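Local coordinates for putative fumarylacetoacetate hydrolase family protein (Yersinia pestis, PDB 3S52) that is of unassigned function but belongs to the fumarylacetoacetate hydrolase family and carries that family's C-terminal domain, at residues N20-V25 with I189-T194; F47-T52 with D128-I133; G68-E73 with G199-G204; L76-G81 with A97-A102. One frame throughout, in Å; residues are numbered along the deposited sequence.

Contact 1. Residues N20-V25 with I189-T194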
loop_
_atom_site.group_PDB
_atom_site.type_symbol
_atom_site.label_atom_id
_atom_site.label_comp_id
_atom_site.label_asym_id
_atom_site.label_seq_id
_atom_site.Cartn_x
_atom_site.Cartn_y
_atom_site.Cartn_z
ATOM N N ASN A 20 -2.737 9.232 5.150
ATOM C CA ASN A 20 -1.979 8.681 4.021
ATOM C C ASN A 20 -2.098 7.180 3.883
ATOM O O ASN A 20 -2.664 6.678 2.907
ATOM C CB ASN A 20 -0.497 9.083 4.094
ATOM C CG ASN A 20 -0.278 10.536 3.746
ATOM O OD1 ASN A 20 -0.121 11.393 4.633
ATOM N ND2 ASN A 20 -0.282 10.834 2.447
ATOM N N LYS A 21 -1.546 6.453 4.851
ATOM C CA LYS A 21 -1.510 4.994 4.749
ATOM C C LYS A 21 -1.716 4.302 6.089
ATOM O O LYS A 21 -1.690 4.933 7.154
ATOM C CB LYS A 21 -0.193 4.507 4.112
ATOM C CG LYS A 21 1.074 4.797 4.959
ATOM C CD LYS A 21 2.344 4.253 4.277
ATOM C CE LYS A 21 3.628 4.723 4.998
ATOM N NZ LYS A 21 3.776 6.221 5.007
ATOM N N VAL A 22 -1.903 2.990 6.003
ATOM C CA VAL A 22 -2.053 2.106 7.150
ATOM C C VAL A 22 -1.033 0.975 6.967
ATOM O O VAL A 22 -1.069 0.285 5.955
ATOM C CB VAL A 22 -3.474 1.516 7.173
ATOM C CG1 VAL A 22 -3.703 0.681 8.428
ATOM C CG2 VAL A 22 -4.492 2.623 7.069
ATOM N N VAL A 23 -0.101 0.824 7.908
ATOM C CA VAL A 23 0.903 -0.241 7.851
ATOM C C VAL A 23 0.459 -1.315 8.821
ATOM O O VAL A 23 0.086 -1.025 9.950
ATOM C CB VAL A 23 2.330 0.275 8.161
ATOM C CG1 VAL A 23 3.396 -0.832 7.929
ATOM C CG2 VAL A 23 2.643 1.479 7.309
ATOM N N CYS A 24 0.458 -2.555 8.358
ATOM C CA CYS A 24 -0.238 -3.633 9.046
ATOM C C CYS A 24 0.679 -4.800 9.228
ATOM O O CYS A 24 1.612 -4.978 8.448
ATOM C CB CYS A 24 -1.435 -4.104 8.211
ATOM S SG CYS A 24 -2.569 -2.788 7.715
ATOM N N VAL A 25 0.406 -5.616 10.246
ATOM C CA VAL A 25 1.192 -6.824 10.452
ATOM C C VAL A 25 0.322 -8.077 10.340
ATOM O O VAL A 25 -0.770 -8.129 10.896
ATOM C CB VAL A 25 1.915 -6.812 11.809
ATOM C CG1 VAL A 25 0.894 -6.820 12.990
ATOM C CG2 VAL A 25 2.887 -7.986 11.901
ATOM N N ILE A 189 -1.454 5.240 10.334
ATOM C CA ILE A 189 -2.052 4.342 11.298
ATOM C C ILE A 189 -1.305 3.019 11.220
ATOM O O ILE A 189 -0.913 2.585 10.133
ATOM C CB ILE A 189 -3.558 4.122 10.965
ATOM C CG1 ILE A 189 -4.337 5.443 11.043
ATOM C CG2 ILE A 189 -4.173 3.071 11.859
ATOM C CD1 ILE A 189 -5.722 5.378 10.379
ATOM N N VAL A 190 -1.116 2.376 12.369
ATOM C CA VAL A 190 -0.514 1.054 12.398
ATOM C C VAL A 190 -1.526 0.068 12.942
ATOM O O VAL A 190 -2.139 0.317 13.990
ATOM C CB VAL A 190 0.745 1.022 13.265
ATOM C CG1 VAL A 190 1.169 -0.430 13.536
ATOM C CG2 VAL A 190 1.860 1.822 12.597
ATOM N N LEU A 191 -1.731 -1.028 12.208
ATOM C CA LEU A 191 -2.591 -2.120 12.663
ATOM C C LEU A 191 -1.697 -3.196 13.237
ATOM O O LEU A 191 -0.676 -3.544 12.642
ATOM C CB LEU A 191 -3.430 -2.694 11.517
ATOM C CG LEU A 191 -4.505 -1.770 10.940
ATOM C CD1 LEU A 191 -5.466 -2.562 10.040
ATOM C CD2 LEU A 191 -5.269 -1.079 12.049
ATOM N N THR A 192 -2.059 -3.687 14.414
ATOM C CA THR A 192 -1.173 -4.550 15.188
ATOM C C THR A 192 -1.477 -6.061 15.090
ATOM O O THR A 192 -0.850 -6.861 15.777
ATOM C CB THR A 192 -1.149 -4.112 16.658
ATOM O OG1 THR A 192 -2.474 -4.218 17.191
ATOM C CG2 THR A 192 -0.681 -2.668 16.774
ATOM N N GLY A 193 -2.453 -6.438 14.276
ATOM C CA GLY A 193 -2.723 -7.844 14.011
ATOM C C GLY A 193 -3.991 -8.337 14.675
ATOM O O GLY A 193 -4.532 -7.691 15.575
ATOM N N THR A 194 -4.465 -9.505 14.252
ATOM C CA THR A 194 -5.736 -9.985 14.755
ATOM C C THR A 194 -5.570 -11.301 15.531
ATOM O O THR A 194 -4.792 -12.170 15.143
ATOM C CB THR A 194 -6.731 -10.167 13.584
ATOM O OG1 THR A 194 -8.056 -10.316 14.089
ATOM C CG2 THR A 194 -6.357 -11.382 12.751
HETATM O O HOH W 1 -2.843 -10.207 11.595
#
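Val25 sets a methyl squarely on one face of the Thr192–Gly193 peptide, the flat group that closes this strand pair: CG1 stands 3.3 Å from Thr192 C, almost straight above the peptide plane. It gets there because chi1 (64°) turns CG1 inward between the backbone N and carbonyl carbon of Val25. The edges of the same peptide are polar, with Thr192 O bonded to the side chain of Asn28 and Gly193 N to Glu75.

Before this end, 21-25 and 189-191 run as parallel neighbours whose peptides meet edge to edge. Ile189 N reaches Lys21 O at 3.2 Å within the carbonyl plane, and Val23 is gripped twice, its N donating to Ile189 O (3.0 Å) and its O accepting from Leu191 N (2.9 Å). The fourth rung, Val25 N to Leu191 O, is weak, bent to 133°, as the strands part. A water then spans the widening gap from Val25 O to Thr194 N. On the face carrying Val22, Cys24 and Leu191, Val22 CG1 nestles 3.6 Å from Leu191 CG, while Cys24 SG lies 3.7 Å from Leu191 CD1, so the leucine is wedged against both residues.

Both strands are interior members of the sheet, each with a further neighbour. Strand 45-50 bonds to 21-25 along its other edge, strand 70-80 bonds to 189-191, and helix 171-181 packs through Met178, Leu174 and Ile175 over the face that holds Val23 and Val190.

Contact 2. Residues F47-T52 with D128-I133; sequences FIKPET and DGSCPI
Lys49 reaches across to Ser130 and Cys131 with the outer half of its chain (CD, CE and NZ), and loses more surface here than any other residue of the two segments. Extended as far as CE, it lays CD 3.5 Å from Cys131 CB, a tight carbon pair, and then bends at its last torsion (chi4 -90°) to bring NZ to Ser130 O at 3.1 Å. The ammonium approaches from above the carbonyl plane, 52° out of it. It has further partners in Asp104 (a salt bridge) and the carbonyl of Lys125, so a buried charge is held by several acceptors.

Thr52 makes the second junction through its backbone. Its O takes the N-H of Gly129 at 3.1 Å, in plane on a lone pair and nearly straight (164°), while Thr52 CB sits 3.6 Å from Asp128 OD1. The other carboxylate oxygen, Asp128 OD2, is bound by Thr183 and Lys85 of the second subunit.

Ser130, third in buried area, turns its OG back to the carbonyls of Lys125 and Phe127, which probably helps to fix the turn that presents its own O to the lysine. A buried ion-paired lysine beside a backbone hydrogen bond thus joins strand 45-50 and the 3-10 turn after it to the loop leading into strand 131-138, within the mixed beta-sheet of the family's C-terminal domain and at the interface with the second subunit.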
loop_
_atom_site.group_PDB
_atom_site.type_symbol
_atom_site.label_atom_id
_atom_site.label_comp_id
_atom_site.label_asym_id
_atom_site.label_seq_id
_atom_site.Cartn_x
_atom_site.Cartn_y
_atom_site.Cartn_z
ATOM N N PHE A 47 2.271 -5.499 5.469
ATOM C CA PHE A 47 1.611 -5.058 4.248
ATOM C C PHE A 47 0.957 -3.728 4.550
ATOM O O PHE A 47 0.974 -3.281 5.700
ATOM C CB PHE A 47 0.596 -6.094 3.756
ATOM C CG PHE A 47 -0.511 -6.383 4.744
ATOM C CD1 PHE A 47 -0.344 -7.333 5.739
ATOM C CD2 PHE A 47 -1.725 -5.717 4.656
ATOM C CE1 PHE A 47 -1.362 -7.599 6.645
ATOM C CE2 PHE A 47 -2.756 -5.972 5.561
ATOM C CZ PHE A 47 -2.575 -6.906 6.555
ATOM N N ILE A 48 0.371 -3.097 3.539
ATOM C CA ILE A 48 -0.092 -1.716 3.697
ATOM C C ILE A 48 -1.463 -1.555 3.055
ATOM O O ILE A 48 -1.735 -2.196 2.046
ATOM C CB ILE A 48 0.896 -0.723 3.031
ATOM C CG1 ILE A 48 2.273 -0.802 3.699
ATOM C CG2 ILE A 48 0.350 0.734 3.072
ATOM C CD1 ILE A 48 3.333 0.138 3.094
ATOM N N LYS A 49 -2.316 -0.712 3.643
ATOM C CA LYS A 49 -3.576 -0.335 3.027
ATOM C C LYS A 49 -3.519 1.157 2.697
ATOM O O LYS A 49 -2.917 1.941 3.437
ATOM C CB LYS A 49 -4.752 -0.572 3.971
ATOM C CG LYS A 49 -4.911 -1.987 4.534
ATOM C CD LYS A 49 -6.205 -2.051 5.368
ATOM C CE LYS A 49 -6.424 -3.393 6.046
ATOM N NZ LYS A 49 -7.191 -4.368 5.200
ATOM N N PRO A 50 -4.150 1.562 1.586
ATOM C CA PRO A 50 -4.056 2.977 1.204
ATOM C C PRO A 50 -5.191 3.784 1.812
ATOM O O PRO A 50 -6.086 3.209 2.422
ATOM C CB PRO A 50 -4.218 2.919 -0.313
ATOM C CG PRO A 50 -5.175 1.757 -0.514
ATOM C CD PRO A 50 -4.813 0.743 0.548
ATOM N N GLU A 51 -5.178 5.096 1.607
ATOM C CA GLU A 51 -6.232 5.953 2.133
ATOM C C GLU A 51 -7.629 5.491 1.684
ATOM O O GLU A 51 -8.603 5.592 2.434
ATOM C CB GLU A 51 -5.971 7.408 1.724
ATOM C CG GLU A 51 -7.183 8.325 1.855
ATOM C CD GLU A 51 -8.096 8.253 0.644
ATOM O OE1 GLU A 51 -7.583 8.259 -0.499
ATOM O OE2 GLU A 51 -9.329 8.177 0.839
ATOM N N THR A 52 -7.733 4.981 0.464
ATOM C CA THR A 52 -9.022 4.515 -0.037
ATOM C C THR A 52 -9.603 3.301 0.708
ATOM O O THR A 52 -10.769 2.949 0.511
ATOM C CB THR A 52 -8.962 4.197 -1.537
ATOM O OG1 THR A 52 -7.753 3.481 -1.830
ATOM C CG2 THR A 52 -8.998 5.490 -2.350
ATOM N N ASP A 128 -11.141 -1.023 -1.679
ATOM C CA ASP A 128 -11.873 0.106 -1.105
ATOM C C ASP A 128 -12.653 -0.321 0.119
ATOM O O ASP A 128 -13.341 -1.337 0.088
ATOM C CB ASP A 128 -12.874 0.690 -2.110
ATOM C CG ASP A 128 -12.202 1.457 -3.229
ATOM O OD1 ASP A 128 -10.961 1.649 -3.172
ATOM O OD2 ASP A 128 -12.929 1.885 -4.158
ATOM N N GLY A 129 -12.545 0.458 1.187
ATOM C CA GLY A 129 -13.298 0.205 2.398
ATOM C C GLY A 129 -12.829 -0.987 3.206
ATOM O O GLY A 129 -13.544 -1.436 4.100
ATOM N N SER A 130 -11.618 -1.479 2.956
ATOM C CA SER A 130 -11.166 -2.690 3.665
ATOM C C SER A 130 -10.634 -2.400 5.073
ATOM O O SER A 130 -10.078 -3.283 5.732
ATOM C CB SER A 130 -10.075 -3.412 2.887
ATOM O OG SER A 130 -8.927 -2.599 2.833
ATOM N N CYS A 131 -10.733 -1.150 5.504
ATOM C CA CYS A 131 -10.247 -0.788 6.830
ATOM C C CYS A 131 -11.179 0.204 7.536
ATOM O O CYS A 131 -10.846 1.370 7.722
ATOM C CB CYS A 131 -8.816 -0.256 6.764
ATOM S SG CYS A 131 -8.036 -0.044 8.403
ATOM N N PRO A 132 -12.359 -0.275 7.937
ATOM C CA PRO A 132 -13.256 0.446 8.844
ATOM C C PRO A 132 -12.552 0.653 10.168
ATOM O O PRO A 132 -12.031 -0.317 10.730
ATOM C CB PRO A 132 -14.406 -0.546 9.067
ATOM C CG PRO A 132 -14.297 -1.537 7.971
ATOM C CD PRO A 132 -12.844 -1.623 7.628
ATOM N N ILE A 133 -12.564 1.880 10.679
ATOM C CA ILE A 133 -11.827 2.187 11.893
ATOM C C ILE A 133 -12.603 3.149 12.796
ATOM O O ILE A 133 -13.389 3.977 12.310
ATOM C CB ILE A 133 -10.440 2.769 11.549
ATOM C CG1 ILE A 133 -9.597 2.978 12.806
ATOM C CG2 ILE A 133 -10.577 4.065 10.795
ATOM C CD1 ILE A 133 -8.099 3.043 12.487
HETATM O O HOH W 2 -8.359 1.048 -2.097
#

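Contact 3. Residues G68-E73 with G199-G204; sequences GSVHHE and GPMQSG
His72 tucks its ring between its own backbone N and carbonyl carbon (chi1 55°), which swings the imidazole over Gly199: the carbonyl oxygen of that glycine lies above one ring face, 3.0 Å from His72 CD2. His71 turns differently, with CG opposite the carbonyl carbon (chi1 -75°), and its ring lies over the Gly199–Pro200 linkage. There Pro200 CD makes a CH-pi contact, 4.2 Å from the His71 ring centroid and close to its normal.

Two backbone bonds hold a short, strongly crossed antiparallel pair, weakly bonded strands of the same mixed sheet. His72 N donates to Gly199 O and Met201 N to Val70 O, both at 2.8 Å, and they flank the non-hydrogen-bonded pair His71–Pro200. This joins the beginning of strand 70-80 to the short strand 199-201.

Met201, modelled as selenomethionine, meets the edge of the His72 ring, with CG in its plane 3.7 Å from His72 CD2 and SE 3.7 Å from His72 CB. The far side of that ring is tied down by Gln160, bonded to His72 ND1. At the Val70–Met201 end of the pair, a water bridges Val70 N and Met201 O, and Arg159 takes the carbonyl of Pro200.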
loop_
_atom_site.group_PDB
_atom_site.type_symbol
_atom_site.label_atom_id
_atom_site.label_comp_id
_atom_site.label_asym_id
_atom_site.label_seq_id
_atom_site.Cartn_x
_atom_site.Cartn_y
_atom_site.Cartn_z
ATOM N N GLY A 68 -15.709 -13.095 -3.487
ATOM C CA GLY A 68 -15.693 -14.217 -2.568
ATOM C C GLY A 68 -16.037 -13.705 -1.182
ATOM O O GLY A 68 -16.491 -12.574 -1.032
ATOM N N SER A 69 -15.832 -14.532 -0.167
ATOM C CA SER A 69 -16.243 -14.162 1.182
ATOM C C SER A 69 -15.312 -13.109 1.775
ATOM O O SER A 69 -14.107 -13.101 1.506
ATOM C CB SER A 69 -16.298 -15.390 2.086
ATOM O OG SER A 69 -15.011 -15.973 2.196
ATOM N N VAL A 70 -15.899 -12.211 2.556
ATOM C CA VAL A 70 -15.181 -11.167 3.259
ATOM C C VAL A 70 -15.119 -11.511 4.750
ATOM O O VAL A 70 -16.157 -11.703 5.397
ATOM C CB VAL A 70 -15.888 -9.807 3.047
ATOM C CG1 VAL A 70 -15.183 -8.707 3.800
ATOM C CG2 VAL A 70 -15.963 -9.479 1.560
ATOM N N HIS A 71 -13.902 -11.591 5.290
ATOM C CA HIS A 71 -13.692 -11.957 6.692
ATOM C C HIS A 71 -13.324 -10.765 7.584
ATOM O O HIS A 71 -12.536 -9.907 7.188
ATOM C CB HIS A 71 -12.579 -13.012 6.801
ATOM C CG HIS A 71 -12.996 -14.387 6.376
ATOM N ND1 HIS A 71 -13.869 -14.613 5.332
ATOM C CD2 HIS A 71 -12.652 -15.608 6.851
ATOM C CE1 HIS A 71 -14.050 -15.915 5.187
ATOM N NE2 HIS A 71 -13.326 -16.540 6.099
ATOM N N HIS A 72 -13.876 -10.727 8.792
ATOM C CA HIS A 72 -13.498 -9.713 9.768
ATOM C C HIS A 72 -12.154 -10.076 10.443
ATOM O O HIS A 72 -11.894 -11.252 10.718
ATOM C CB HIS A 72 -14.602 -9.559 10.824
ATOM C CG HIS A 72 -14.971 -10.843 11.512
ATOM N ND1 HIS A 72 -14.204 -11.402 12.513
ATOM C CD2 HIS A 72 -16.027 -11.677 11.340
ATOM C CE1 HIS A 72 -14.766 -12.527 12.923
ATOM N NE2 HIS A 72 -15.874 -12.718 12.227
ATOM N N GLU A 73 -11.273 -9.092 10.643
ATOM C CA GLU A 73 -10.152 -9.295 11.549
ATOM C C GLU A 73 -10.010 -8.084 12.458
ATOM O O GLU A 73 -9.416 -7.081 12.055
ATOM C CB GLU A 73 -8.863 -9.477 10.733
ATOM C CG GLU A 73 -9.046 -10.405 9.549
ATOM C CD GLU A 73 -7.730 -10.803 8.903
ATOM O OE1 GLU A 73 -6.763 -10.010 8.975
ATOM O OE2 GLU A 73 -7.676 -11.916 8.330
ATOM N N GLY A 199 -13.458 -14.720 10.724
ATOM C CA GLY A 199 -14.569 -15.373 10.063
ATOM C C GLY A 199 -15.317 -14.499 9.081
ATOM O O GLY A 199 -15.076 -13.298 8.999
ATOM N N PRO A 200 -16.243 -15.106 8.327
ATOM C CA PRO A 200 -16.959 -14.393 7.262
ATOM C C PRO A 200 -18.046 -13.474 7.809
ATOM O O PRO A 200 -18.606 -13.704 8.878
ATOM C CB PRO A 200 -17.589 -15.527 6.445
ATOM C CG PRO A 200 -17.780 -16.632 7.429
ATOM C CD PRO A 200 -16.644 -16.523 8.423
HETATM N N MSE A 201 -18.327 -12.418 7.067
HETATM C CA MSE A 201 -19.452 -11.554 7.367
HETATM C C MSE A 201 -20.324 -11.528 6.141
HETATM O O MSE A 201 -19.848 -11.806 5.045
HETATM C CB MSE A 201 -18.976 -10.138 7.635
HETATM C CG MSE A 201 -17.813 -10.050 8.592
HETATM SE SE MSE A 201 -17.591 -8.208 9.122
HETATM C CE MSE A 201 -17.154 -7.491 7.380
ATOM N N GLN A 202 -21.591 -11.177 6.315
ATOM C CA GLN A 202 -22.459 -10.958 5.161
ATOM C C GLN A 202 -23.357 -9.752 5.367
ATOM O O GLN A 202 -23.528 -9.260 6.485
ATOM C CB GLN A 202 -23.284 -12.202 4.814
ATOM C CG GLN A 202 -24.154 -12.749 5.940
ATOM C CD GLN A 202 -24.909 -14.022 5.536
ATOM O OE1 GLN A 202 -24.418 -14.830 4.744
ATOM N NE2 GLN A 202 -26.103 -14.202 6.088
ATOM N N SER A 203 -23.905 -9.265 4.263
ATOM C CA SER A 203 -24.811 -8.142 4.302
ATOM C C SER A 203 -25.926 -8.406 5.321
ATOM O O SER A 203 -26.536 -9.475 5.334
ATOM C CB SER A 203 -25.383 -7.903 2.904
ATOM O OG SER A 203 -25.895 -6.591 2.811
ATOM N N GLY A 204 -26.170 -7.440 6.198
ATOM C CA GLY A 204 -27.229 -7.573 7.190
ATOM C C GLY A 204 -26.734 -7.912 8.591
ATOM O O GLY A 204 -27.481 -7.805 9.551
HETATM O O HOH W 3 -18.494 -12.432 2.858
#

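Contact 4. Residues L76-G81 with A97-A102; sequences LAVLIG and AGYGVA
Tyr99 lies alongside Val78 and is crossed by Leu76 on one face of an antiparallel strand pair, and its side chain can be followed outward. CB lies 3.9 Å from Ala77 O and 4.2 Å from Leu76 CD1. The torsion at CB (chi1 -60°) keeps CG opposite the carbonyl carbon, and the ring then rises beside Val78, the two side chains pointing the same way. CD1 meets Val78 CG2 at 3.8 Å; one atom further, CE1 touches both valine methyls, with Val78 CG1 at 3.9 Å. The valine therefore sits at the ring's edge, not over a face. The ring also meets that of Phe142, the planes inclined at about 30°.

Leu76, with CG opposite its backbone N, drops CD1 to 3.4 Å from Gly100 O. That same oxygen accepts Ala77 N (2.8 Å), which comes in well above the carbonyl plane, and Ala77 O accepts from Gly100 N. Further along, Leu79 divides its bonds between two residues, its N donating almost straight (177°) to Gly98 O and its O receiving Ala97 N. Glycines at 98 and 100 leave the opposite face to Ala77 and Leu79, while Ala97 CB closes the end, 4.1 Å from Leu79 CG.

Helix 89-95 lies in the connection between these strands. Helix 171-181 packs on Leu76 and Val78 through Ile171 and Ile175; strand 189-191 bonds to the other edge of 76-80, and strand 131-138 brings Ile133 and Phe136 against Ala77 and Leu79.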
loop_
_atom_site.group_PDB
_atom_site.type_symbol
_atom_site.label_atom_id
_atom_site.label_comp_id
_atom_site.label_asym_id
_atom_site.label_seq_id
_atom_site.Cartn_x
_atom_site.Cartn_y
_atom_site.Cartn_z
ATOM N N LEU A 76 -6.087 -3.822 17.165
ATOM C CA LEU A 76 -5.747 -2.553 17.796
ATOM C C LEU A 76 -5.082 -1.661 16.748
ATOM O O LEU A 76 -4.149 -2.096 16.053
ATOM C CB LEU A 76 -4.793 -2.779 18.981
ATOM C CG LEU A 76 -4.340 -1.469 19.627
ATOM C CD1 LEU A 76 -5.471 -0.862 20.424
ATOM C CD2 LEU A 76 -3.106 -1.684 20.510
ATOM N N ALA A 77 -5.583 -0.436 16.600
ATOM C CA ALA A 77 -4.972 0.522 15.668
ATOM C C ALA A 77 -4.235 1.599 16.465
ATOM O O ALA A 77 -4.733 2.068 17.481
ATOM C CB ALA A 77 -6.044 1.173 14.778
ATOM N N VAL A 78 -3.057 1.986 15.992
ATOM C CA VAL A 78 -2.226 2.970 16.667
ATOM C C VAL A 78 -2.050 4.154 15.726
ATOM O O VAL A 78 -1.705 3.976 14.559
ATOM C CB VAL A 78 -0.847 2.373 16.984
ATOM C CG1 VAL A 78 0.027 3.369 17.708
ATOM C CG2 VAL A 78 -1.002 1.079 17.779
ATOM N N LEU A 79 -2.316 5.354 16.226
ATOM C CA LEU A 79 -2.170 6.576 15.442
ATOM C C LEU A 79 -0.807 7.199 15.708
ATOM O O LEU A 79 -0.443 7.460 16.861
ATOM C CB LEU A 79 -3.287 7.570 15.803
ATOM C CG LEU A 79 -3.337 8.942 15.106
ATOM C CD1 LEU A 79 -3.488 8.819 13.605
ATOM C CD2 LEU A 79 -4.462 9.799 15.675
ATOM N N ILE A 80 -0.055 7.439 14.638
ATOM C CA ILE A 80 1.242 8.072 14.753
ATOM C C ILE A 80 1.073 9.598 14.729
ATOM O O ILE A 80 0.426 10.136 13.834
ATOM C CB ILE A 80 2.196 7.648 13.609
ATOM C CG1 ILE A 80 2.290 6.116 13.493
ATOM C CG2 ILE A 80 3.569 8.276 13.816
ATOM C CD1 ILE A 80 2.749 5.425 14.765
ATOM N N GLY A 81 1.638 10.288 15.717
ATOM C CA GLY A 81 1.537 11.743 15.779
ATOM C C GLY A 81 2.804 12.496 15.403
ATOM O O GLY A 81 2.785 13.721 15.265
ATOM N N ALA A 97 0.177 8.913 19.118
ATOM C CA ALA A 97 -0.871 9.887 19.442
ATOM C C ALA A 97 -2.105 9.317 20.149
ATOM O O ALA A 97 -2.678 9.950 21.021
ATOM C CB ALA A 97 -1.266 10.698 18.215
ATOM N N GLY A 98 -2.540 8.133 19.756
ATOM C CA GLY A 98 -3.752 7.582 20.335
ATOM C C GLY A 98 -4.005 6.173 19.858
ATOM O O GLY A 98 -3.288 5.657 18.996
ATOM N N TYR A 99 -5.026 5.543 20.415
ATOM C CA TYR A 99 -5.328 4.184 20.022
ATOM C C TYR A 99 -6.781 4.017 19.593
ATOM O O TYR A 99 -7.664 4.719 20.069
ATOM C CB TYR A 99 -5.016 3.239 21.175
ATOM C CG TYR A 99 -3.571 3.261 21.609
ATOM C CD1 TYR A 99 -2.612 2.555 20.906
ATOM C CD2 TYR A 99 -3.172 3.976 22.735
ATOM C CE1 TYR A 99 -1.281 2.559 21.303
ATOM C CE2 TYR A 99 -1.846 3.992 23.139
ATOM C CZ TYR A 99 -0.907 3.273 22.418
ATOM O OH TYR A 99 0.412 3.272 22.795
ATOM N N GLY A 100 -7.023 3.047 18.721
ATOM C CA GLY A 100 -8.339 2.841 18.161
ATOM C C GLY A 100 -8.509 1.369 17.846
ATOM O O GLY A 100 -7.647 0.553 18.170
ATOM N N VAL A 101 -9.647 1.025 17.263
ATOM C CA VAL A 101 -9.892 -0.349 16.886
ATOM C C VAL A 101 -10.356 -0.381 15.440
ATOM O O VAL A 101 -11.181 0.441 15.024
ATOM C CB VAL A 101 -10.902 -1.033 17.827
ATOM C CG1 VAL A 101 -12.244 -0.292 17.816
ATOM C CG2 VAL A 101 -11.076 -2.506 17.446
ATOM N N ALA A 102 -9.795 -1.307 14.666
ATOM C CA ALA A 102 -10.167 -1.443 13.264
ATOM C C ALA A 102 -10.554 -2.875 12.917
ATOM O O ALA A 102 -10.310 -3.809 13.687
ATOM C CB ALA A 102 -9.017 -0.983 12.360
#

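How the contacts relate
All four contacts reach one mixed sheet, yet their chemistry changes with position. Contacts 1 and 4 are apolar core pairs, parallel and antiparallel, sharing helix 171-181 as a cover; they join directly where Val190 O bonds to Val78 N and Leu191 packs on Ala77. Contact 2 extends the sheet from contact 1 through strand 45-50 and reaches contact 4 through Ile133, but it relies on charge and lies, like part of contact 1, against the second subunit. Contact 3 uses the same strand 70-80 as contact 4, on the other side of the chain's centre, about 23 Å away between centres; there imidazoles and a partly exposed edge replace aliphatic packing.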